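Local coordinates for protein TRAP-type transporter, periplasmic component (Cupriavidus necator, PDB 4P8B) that probably serves as the periplasmic solute-binding component of a TRAP transporter, capturing (S)-2-acetolactate for uptake into the cell, at residues A[59-64]-A[260-266]; A[83-87]-A[139-144]. All blocks are in the same frame, centred on the assembly; numbering follows the deposited sequence. Where two conformers were deposited one is given.

Contact 1: residues A[59-64]-A[260-266]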
loop_
_atom_site.group_PDB
_atom_site.type_symbol
_atom_site.label_atom_id
_atom_site.label_comp_id
_atom_site.label_asym_id
_atom_site.label_seq_id
_atom_site.Cartn_x
_atom_site.Cartn_y
_atom_site.Cartn_z
ATOM N N ARG A 59 -9.792 -25.624 0.581
ATOM C CA ARG A 59 -11.110 -25.628 1.222
ATOM C C ARG A 59 -12.265 -25.779 0.236
ATOM O O ARG A 59 -13.424 -25.974 0.644
ATOM C CB ARG A 59 -11.270 -24.342 2.049
ATOM C CG ARG A 59 -10.280 -24.254 3.204
ATOM C CD ARG A 59 -10.378 -22.915 3.923
ATOM N NE ARG A 59 -9.389 -22.788 4.995
ATOM C CZ ARG A 59 -9.196 -21.687 5.732
ATOM N NH1 ARG A 59 -9.929 -20.595 5.537
ATOM N NH2 ARG A 59 -8.276 -21.691 6.680
ATOM N N THR A 60 -11.966 -25.703 -1.056
ATOM C CA THR A 60 -12.961 -26.022 -2.080
ATOM C C THR A 60 -12.722 -27.387 -2.709
ATOM O O THR A 60 -13.258 -27.677 -3.776
ATOM C CB THR A 60 -13.002 -24.987 -3.212
ATOM O OG1 THR A 60 -11.739 -24.962 -3.906
ATOM C CG2 THR A 60 -13.332 -23.612 -2.646
ATOM N N ASN A 61 -11.889 -28.195 -2.066
ATOM C CA ASN A 61 -11.622 -29.540 -2.565
ATOM C C ASN A 61 -10.968 -29.504 -3.943
ATOM O O ASN A 61 -11.049 -30.468 -4.702
ATOM C CB ASN A 61 -12.925 -30.364 -2.625
ATOM C CG ASN A 61 -13.495 -30.673 -1.243
ATOM O OD1 ASN A 61 -12.752 -30.916 -0.294
ATOM N ND2 ASN A 61 -14.837 -30.713 -1.137
ATOM N N GLY A 62 -10.304 -28.397 -4.273
ATOM C CA GLY A 62 -9.638 -28.283 -5.556
ATOM C C GLY A 62 -10.501 -27.655 -6.634
ATOM O O GLY A 62 -10.065 -27.510 -7.773
ATOM N N ARG A 63 -11.729 -27.278 -6.289
ATOM C CA ARG A 63 -12.652 -26.777 -7.294
ATOM C C ARG A 63 -12.298 -25.389 -7.781
ATOM O O ARG A 63 -12.455 -25.081 -8.953
ATOM C CB ARG A 63 -14.088 -26.792 -6.775
ATOM C CG ARG A 63 -14.651 -28.213 -6.652
ATOM C CD ARG A 63 -16.113 -28.241 -6.245
ATOM N NE ARG A 63 -16.301 -27.633 -4.951
ATOM C CZ ARG A 63 -16.776 -26.409 -4.768
ATOM N NH1 ARG A 63 -17.143 -25.664 -5.810
ATOM N NH2 ARG A 63 -16.880 -25.929 -3.541
ATOM N N ILE A 64 -11.821 -24.538 -6.882
ATOM C CA ILE A 64 -11.404 -23.203 -7.296
ATOM C C ILE A 64 -9.881 -23.123 -7.286
ATOM O O ILE A 64 -9.253 -23.178 -6.224
ATOM C CB ILE A 64 -12.016 -22.104 -6.422
ATOM C CG1 ILE A 64 -13.542 -22.146 -6.508
ATOM C CG2 ILE A 64 -11.493 -20.730 -6.878
ATOM C CD1 ILE A 64 -14.237 -21.106 -5.658
ATOM N N ASP A 260 -19.529 -21.291 -1.694
ATOM C CA ASP A 260 -18.150 -21.073 -2.131
ATOM C C ASP A 260 -17.710 -19.647 -1.863
ATOM O O ASP A 260 -16.537 -19.379 -1.534
ATOM C CB ASP A 260 -18.010 -21.370 -3.618
ATOM C CG ASP A 260 -17.925 -22.846 -3.897
ATOM O OD1 ASP A 260 -17.576 -23.590 -2.947
ATOM O OD2 ASP A 260 -18.201 -23.267 -5.049
ATOM N N ARG A 261 -18.634 -18.711 -2.015
ATOM C CA ARG A 261 -18.333 -17.328 -1.702
ATOM C C ARG A 261 -17.895 -17.254 -0.254
ATOM O O ARG A 261 -16.928 -16.563 0.068
ATOM C CB ARG A 261 -19.539 -16.427 -1.983
ATOM C CG ARG A 261 -19.853 -16.326 -3.473
ATOM C CD ARG A 261 -21.041 -15.436 -3.743
ATOM N NE ARG A 261 -21.803 -15.921 -4.893
ATOM C CZ ARG A 261 -23.127 -16.007 -4.950
ATOM N NH1 ARG A 261 -23.880 -15.636 -3.919
ATOM N NH2 ARG A 261 -23.697 -16.469 -6.052
ATOM N N GLU A 262 -18.556 -17.997 0.623
ATOM C CA GLU A 262 -18.202 -17.991 2.038
ATOM C C GLU A 262 -16.783 -18.516 2.278
ATOM O O GLU A 262 -16.010 -17.939 3.052
ATOM C CB GLU A 262 -19.201 -18.822 2.844
ATOM C CG GLU A 262 -18.904 -18.818 4.316
ATOM C CD GLU A 262 -18.785 -17.415 4.863
ATOM O OE1 GLU A 262 -19.528 -16.533 4.380
ATOM O OE2 GLU A 262 -17.938 -17.186 5.756
ATOM N N ILE A 263 -16.431 -19.611 1.621
ATOM C CA ILE A 263 -15.087 -20.166 1.719
ATOM C C ILE A 263 -14.021 -19.163 1.254
ATOM O O ILE A 263 -13.014 -18.956 1.927
ATOM C CB ILE A 263 -14.965 -21.436 0.884
ATOM C CG1 ILE A 263 -15.886 -22.497 1.475
ATOM C CG2 ILE A 263 -13.526 -21.940 0.863
ATOM C CD1 ILE A 263 -15.292 -23.229 2.636
ATOM N N VAL A 264 -14.250 -18.543 0.106
ATOM C CA VAL A 264 -13.277 -17.618 -0.457
ATOM C C VAL A 264 -13.100 -16.383 0.435
ATOM O O VAL A 264 -11.967 -15.915 0.633
ATOM C CB VAL A 264 -13.654 -17.223 -1.899
ATOM C CG1 VAL A 264 -12.697 -16.144 -2.424
ATOM C CG2 VAL A 264 -13.585 -18.446 -2.807
ATOM N N LYS A 265 -14.202 -15.875 0.976
ATOM C CA LYS A 265 -14.178 -14.750 1.896
ATOM C C LYS A 265 -13.425 -15.112 3.159
ATOM O O LYS A 265 -12.538 -14.376 3.569
ATOM C CB LYS A 265 -15.596 -14.294 2.235
ATOM C CG LYS A 265 -15.641 -13.136 3.224
ATOM C CD LYS A 265 -17.026 -12.512 3.261
ATOM C CE LYS A 265 -17.042 -11.249 4.108
ATOM N NZ LYS A 265 -18.298 -10.462 3.925
ATOM N N GLN A 266 -13.738 -16.238 3.792
ATOM C CA GLN A 266 -13.024 -16.585 5.022
ATOM C C GLN A 266 -11.535 -16.835 4.747
ATOM O O GLN A 266 -10.669 -16.536 5.578
ATOM C CB GLN A 266 -13.655 -17.801 5.709
ATOM C CG GLN A 266 -13.016 -18.135 7.043
ATOM C CD GLN A 266 -13.177 -17.012 8.059
ATOM O OE1 GLN A 266 -14.277 -16.512 8.269
ATOM N NE2 GLN A 266 -12.076 -16.611 8.690
HETATM O O HOH W 1 -12.415 -20.447 4.047
#
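The guanidinium of Arg-63 and the carboxylate of Asp-260 meet edge to edge, their planes only 19° apart, in an end-on salt bridge with two hydrogen bonds. Arg-63 closes a type I' beta turn that starts at Thr-60 and follows the Schellman end of helix 44-59, where Asn-61 is the C-prime residue. Arg-63 NH2 lies 2.5 Å from Asp-260 OD1, which receives it on its syn lone pair. Arg-63 NH1 reaches Asp-260 OD2 at 2.7 Å, also from the syn side but tilted out of the carboxylate plane. Both oxygens lie almost in the guanidinium plane, and OD2 is further held by the hydroxyl of Tyr-29. The second guanidinium, of Arg-59, has a water at its edge and in its plane. That water accepts from Arg-59 NH1 and donates to Ile-263 O, while the same nitrogen also forms a salt bridge with Asp-270, one turn beyond Gln-266.

The pairing illustrates how a helix exit can be fixed to a distant helix. The turn reverses the chain ahead of strand 66-69 and presents Arg-63 to helix 258-279, and a bend at chi3 (-61°) brings its head round to Asp-260.

The remaining contact is apolar. Ile-263 CG2, anti to its own backbone N, packs at 3.5 Å on Arg-59 CB. The same methyl, Ile-263 CG2, is 3.9 Å from Thr-60 CG2. Ile-64 CD1, at the end of an extended branch, meets Val-264 CG2 at 4.0 Å, the two side chains crossing at about a right angle; Val-56 and Trp-256 touch both. Thr-60 OG1 bonds back to Val-56 O in the last helical turn and accepts a nearly straight hydrogen bond of 3.0 Å from Ile-64 N.

Contact 2: residues A[83-87]-A[139-144]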
loop_
_atom_site.group_PDB
_atom_site.type_symbol
_atom_site.label_atom_id
_atom_site.label_comp_id
_atom_site.label_asym_id
_atom_site.label_seq_id
_atom_site.Cartn_x
_atom_site.Cartn_y
_atom_site.Cartn_z
ATOM N N PHE A 83 -7.372 -1.499 -11.123
ATOM C CA PHE A 83 -8.748 -1.522 -10.643
ATOM C C PHE A 83 -9.712 -1.672 -11.810
ATOM O O PHE A 83 -10.681 -2.439 -11.738
ATOM C CB PHE A 83 -9.092 -0.261 -9.849
ATOM C CG PHE A 83 -10.435 -0.321 -9.194
ATOM C CD1 PHE A 83 -10.585 -1.016 -8.010
ATOM C CD2 PHE A 83 -11.549 0.280 -9.764
ATOM C CE1 PHE A 83 -11.785 -1.094 -7.381
ATOM C CE2 PHE A 83 -12.781 0.203 -9.133
ATOM C CZ PHE A 83 -12.900 -0.500 -7.944
ATOM N N SER A 84 -9.488 -0.915 -12.879
ATOM C CA SER A 84 -10.385 -0.998 -14.029
ATOM C C SER A 84 -10.380 -2.404 -14.634
ATOM O O SER A 84 -11.414 -2.921 -15.049
ATOM C CB SER A 84 -9.998 0.036 -15.082
ATOM O OG SER A 84 -9.892 1.322 -14.501
ATOM N N ALA A 85 -9.213 -3.035 -14.672
ATOM C CA ALA A 85 -9.113 -4.390 -15.211
ATOM C C ALA A 85 -9.864 -5.396 -14.331
ATOM O O ALA A 85 -10.466 -6.348 -14.840
ATOM C CB ALA A 85 -7.637 -4.787 -15.362
ATOM N N ILE A 86 -9.834 -5.185 -13.012
ATOM C CA ILE A 86 -10.645 -6.007 -12.111
ATOM C C ILE A 86 -12.146 -5.772 -12.352
ATOM O O ILE A 86 -12.896 -6.726 -12.492
ATOM C CB ILE A 86 -10.344 -5.744 -10.612
ATOM C CG1 ILE A 86 -8.892 -6.035 -10.276
ATOM C CG2 ILE A 86 -11.240 -6.628 -9.747
ATOM C CD1 ILE A 86 -8.431 -5.398 -8.980
ATOM N N ARG A 87 -12.559 -4.505 -12.400
ATOM C CA ARG A 87 -13.968 -4.145 -12.607
ATOM C C ARG A 87 -14.483 -4.708 -13.931
ATOM O O ARG A 87 -15.629 -5.172 -14.011
ATOM C CB ARG A 87 -14.109 -2.618 -12.567
ATOM C CG ARG A 87 -15.532 -2.093 -12.578
ATOM C CD ARG A 87 -15.545 -0.574 -12.650
ATOM N NE ARG A 87 -16.833 -0.019 -12.251
ATOM C CZ ARG A 87 -17.900 0.060 -13.036
ATOM N NH1 ARG A 87 -19.021 0.584 -12.563
ATOM N NH2 ARG A 87 -17.856 -0.386 -14.287
ATOM N N LEU A 139 -16.546 0.333 -2.568
ATOM C CA LEU A 139 -15.962 -0.603 -3.518
ATOM C C LEU A 139 -16.997 -1.576 -4.082
ATOM O O LEU A 139 -17.026 -1.843 -5.287
ATOM C CB LEU A 139 -14.817 -1.377 -2.854
ATOM C CG LEU A 139 -13.567 -0.579 -2.526
ATOM C CD1 LEU A 139 -12.627 -1.433 -1.698
ATOM C CD2 LEU A 139 -12.904 -0.118 -3.803
ATOM N N GLU A 140 -17.853 -2.098 -3.211
ATOM C CA GLU A 140 -18.872 -3.054 -3.621
ATOM C C GLU A 140 -19.775 -2.430 -4.686
ATOM O O GLU A 140 -20.113 -3.070 -5.689
ATOM C CB GLU A 140 -19.669 -3.531 -2.404
ATOM C CG GLU A 140 -20.493 -4.783 -2.677
ATOM C CD GLU A 140 -21.753 -4.486 -3.461
ATOM O OE1 GLU A 140 -22.258 -3.347 -3.360
ATOM O OE2 GLU A 140 -22.234 -5.391 -4.181
ATOM N N LYS A 141 -20.132 -1.166 -4.497
ATOM C CA LYS A 141 -21.031 -0.504 -5.438
ATOM C C LYS A 141 -20.344 -0.335 -6.779
ATOM O O LYS A 141 -21.004 -0.279 -7.823
ATOM C CB LYS A 141 -21.470 0.863 -4.904
ATOM C CG LYS A 141 -22.441 0.801 -3.737
ATOM C CD LYS A 141 -22.861 2.198 -3.301
ATOM C CE LYS A 141 -23.947 2.163 -2.220
ATOM N NZ LYS A 141 -23.386 1.869 -0.863
ATOM N N ALA A 142 -19.014 -0.263 -6.747
ATOM C CA ALA A 142 -18.217 -0.056 -7.952
ATOM C C ALA A 142 -17.970 -1.331 -8.750
ATOM O O ALA A 142 -17.313 -1.288 -9.790
ATOM C CB ALA A 142 -16.886 0.582 -7.581
ATOM N N GLY A 143 -18.464 -2.467 -8.273
ATOM C CA GLY A 143 -18.352 -3.702 -9.033
ATOM C C GLY A 143 -17.157 -4.557 -8.666
ATOM O O GLY A 143 -16.766 -5.458 -9.401
ATOM N N VAL A 144 -16.596 -4.309 -7.481
ATOM C CA VAL A 144 -15.395 -5.004 -7.017
ATOM C C VAL A 144 -15.612 -5.440 -5.562
ATOM O O VAL A 144 -15.549 -4.607 -4.656
ATOM C CB VAL A 144 -14.166 -4.082 -7.165
ATOM C CG1 VAL A 144 -12.890 -4.703 -6.552
ATOM C CG2 VAL A 144 -13.946 -3.748 -8.644
HETATM O O HOH W 2 -17.625 -5.138 -12.081
#
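Arg-87 and Gly-143 bring the two backbones closest, 5.7 Å between their CA atoms, where helix 82-88 passes the end of helix 130-141. That end is a Schellman motif: Gly-143 takes positive phi (95°), Gly-143 N bonds Glu-140 O, and a weak bond runs from Val-144 N to Leu-139 O. The chain then enters strand 144-154, an outer strand of the five-stranded mixed sheet in this type 2 periplasmic-binding-protein fold. A water bridges the two backbones, donating to Arg-87 O and to Gly-143 O. The example illustrates how a glycine-ended helix can bring a following strand residue against a second helix.

That residue is Val-144. In the conformer described, its CG2 lies 3.5 Å from Phe-83 CZ, approaching the ring obliquely, and its CG1 meets Ile-86 CG2 at 4.1 Å, the side chains at about a right angle. Val-247 of strand 241-249 touches both Ile-86 and Val-144, so the small apolar group continues onto the sheet. Phe-83 has CG trans to its backbone N (chi1 -173°), which swings the ring across to the second segment. There Ala-142 CB sits at the ring edge, near its plane, and Leu-139 CD2 comes in obliquely, 3.9 Å from Phe-83 CE1. The ring also meets that of Trp-101, their planes inclined at about 55°, and the Phe-83 side chain is about 7 Å from that of Asn-100, which binds acetolactate.

On the exposed side, the extended chain of Arg-87 runs alongside the carbonyl of Ala-142. Arg-87 CG and CD each lie 3.4 Å from Ala-142 O, and Arg-87 NE is 2.8 Å from the same oxygen.

In the fold
From the N terminus, the chain leaves helix 44-59 through the first segment of contact 1, forms strand 66-69 and reaches helix 82-88, which carries the first segment of contact 2. Some fifty residues later, the end of helix 130-141 returns to that helix and closes the shorter loop. Only after another long excursion does helix 258-279 come back to residues 59-64, so the loop of contact 2 lies wholly within that of contact 1 and the two do not cross. Their centres are about 21 Å apart. Contact 1 joins a helix-to-strand turn to a late helix; contact 2 joins helix 82-88 to the end of helix 130-141 and the start of strand 144-154, which Val-264 also touches, at Leu-147.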